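Local coordinates for putative peptidyl-arginine deiminase family protein (Campylobacter jejuni subsp. jejuni serotype O:2, PDB 6B2W) that probably hydrolyses agmatine to N-carbamoylputrescine, as an agmatine deiminase of polyamine biosynthesis, at residues 219-224 with 251-256. The protein carries 1 engineered substitution. Numbering follows the deposited sequence.
Sequences TIAHCI and LELPIP
Leu-251 is held through both its backbone polar atoms: its N donates to Ile-220 O (3.0 Å), and its O accepts from His-222 N (2.9 Å). The ladder continues with Leu-253 N to His-222 O (2.8 Å) and Ile-255 N to Ile-224 O (3.0 Å). The two strands run parallel, the axes of 219-224 and 251-254 inclined by 37°. On one face of the sheet the His-222 ring lies beside the Glu-252 side chain, its plane nearly perpendicular (87°) to the carboxylate. A water in the ring plane at NE2 of His-222 (2.7 Å) donates to OE2 of Glu-252, an oxygen that also forms a salt bridge with Lys-240 of the overlying helix 233-244. The other ring nitrogen, ND1, donates from above the carbonyl plane to Cys-223 O, which lies somewhat out of the ring plane; chi1 of 71° swings the ring over its own backbone to allow this. The Ile-224 side chain crosses that of Glu-252 roughly at right angles, with CD1 of Ile-224 against CB of Glu-252 (3.6 Å). On the opposite face, Ala-221 CB meets CD1 of Leu-253 at 3.8 Å, and Leu-251 packs on helix 289-300. Strand 219-224, helix 233-244 and strand 249-254 form a beta-alpha-beta unit with adjacent parallel strands, strand 212-216 lying antiparallel beyond 219-224, consistent with the guanidino-group-modifying enzyme fold, built from beta-beta-alpha-beta modules.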
# COMPACT_ATOMS: atom_id res chain seq x y z
N THR A 219 -8.08 -9.48 12.97
CA THR A 219 -7.71 -8.22 13.62
C THR A 219 -7.47 -7.09 12.62
O THR A 219 -6.69 -7.23 11.69
CB THR A 219 -6.45 -8.41 14.48
OG1 THR A 219 -6.56 -9.63 15.22
CG2 THR A 219 -6.27 -7.24 15.45
N ILE A 220 -8.15 -5.96 12.84
CA ILE A 220 -7.93 -4.74 12.08
C ILE A 220 -7.19 -3.72 12.94
O ILE A 220 -7.65 -3.40 14.04
CB ILE A 220 -9.25 -4.11 11.59
CG1 ILE A 220 -9.91 -4.99 10.53
CG2 ILE A 220 -9.01 -2.71 11.03
CD1 ILE A 220 -11.32 -4.58 10.16
N ALA A 221 -6.06 -3.21 12.45
CA ALA A 221 -5.36 -2.11 13.11
C ALA A 221 -5.74 -0.81 12.42
O ALA A 221 -5.58 -0.70 11.20
CB ALA A 221 -3.86 -2.32 13.03
N HIS A 222 -6.25 0.15 13.19
CA HIS A 222 -6.81 1.39 12.62
C HIS A 222 -6.38 2.65 13.37
O HIS A 222 -6.08 2.61 14.56
CB HIS A 222 -8.34 1.31 12.60
CG HIS A 222 -8.97 1.40 13.95
ND1 HIS A 222 -9.43 2.59 14.48
CD2 HIS A 222 -9.22 0.45 14.88
CE1 HIS A 222 -9.94 2.37 15.68
NE2 HIS A 222 -9.82 1.08 15.95
N CYS A 223 -6.39 3.78 12.66
CA CYS A 223 -6.01 5.08 13.21
C CYS A 223 -7.08 5.70 14.11
O CYS A 223 -8.28 5.47 13.92
CB CYS A 223 -5.68 6.06 12.07
SG CYS A 223 -4.38 5.53 10.93
N ILE A 224 -6.63 6.50 15.07
CA ILE A 224 -7.48 7.34 15.92
C ILE A 224 -6.68 8.56 16.31
O ILE A 224 -5.47 8.62 16.06
CB ILE A 224 -7.92 6.62 17.21
CG1 ILE A 224 -6.69 6.04 17.92
CG2 ILE A 224 -8.95 5.55 16.92
CD1 ILE A 224 -6.98 5.57 19.32
N LEU A 251 -7.15 -2.95 16.96
CA LEU A 251 -5.90 -2.47 17.55
C LEU A 251 -5.73 -1.02 17.14
O LEU A 251 -5.80 -0.70 15.95
CB LEU A 251 -4.73 -3.33 17.07
CG LEU A 251 -3.38 -3.18 17.79
CD1 LEU A 251 -2.56 -4.46 17.66
CD2 LEU A 251 -2.59 -1.99 17.27
N GLU A 252 -5.50 -0.13 18.10
CA GLU A 252 -5.52 1.31 17.83
C GLU A 252 -4.13 1.87 17.51
O GLU A 252 -3.15 1.57 18.20
CB GLU A 252 -6.18 2.06 18.99
CG GLU A 252 -7.67 1.74 19.12
CD GLU A 252 -8.42 2.66 20.06
OE1 GLU A 252 -7.79 3.23 20.99
OE2 GLU A 252 -9.64 2.82 19.88
N LEU A 253 -4.07 2.69 16.46
CA LEU A 253 -2.83 3.31 16.00
C LEU A 253 -2.96 4.84 16.11
O LEU A 253 -3.25 5.51 15.12
CB LEU A 253 -2.56 2.91 14.54
CG LEU A 253 -2.40 1.42 14.27
CD1 LEU A 253 -2.43 1.14 12.78
CD2 LEU A 253 -1.12 0.89 14.89
N PRO A 254 -2.76 5.38 17.33
CA PRO A 254 -2.91 6.83 17.50
C PRO A 254 -1.96 7.62 16.62
O PRO A 254 -0.77 7.35 16.60
CB PRO A 254 -2.58 7.04 18.99
CG PRO A 254 -1.76 5.86 19.38
CD PRO A 254 -2.31 4.73 18.57
N ILE A 255 -2.50 8.60 15.89
CA ILE A 255 -1.67 9.42 15.00
C ILE A 255 -0.71 10.29 15.81
O ILE A 255 -0.96 10.57 16.99
CB ILE A 255 -2.51 10.32 14.07
CG1 ILE A 255 -3.35 11.33 14.87
CG2 ILE A 255 -3.38 9.47 13.17
CD1 ILE A 255 -3.96 12.43 14.03
N PRO A 256 0.40 10.71 15.18
CA PRO A 256 1.32 11.60 15.89
C PRO A 256 0.75 13.00 16.06
O PRO A 256 -0.24 13.36 15.42
CB PRO A 256 2.55 11.65 14.96
CG PRO A 256 2.38 10.56 13.98
CD PRO A 256 0.90 10.37 13.84
O HOH W 1 -10.76 0.42 18.34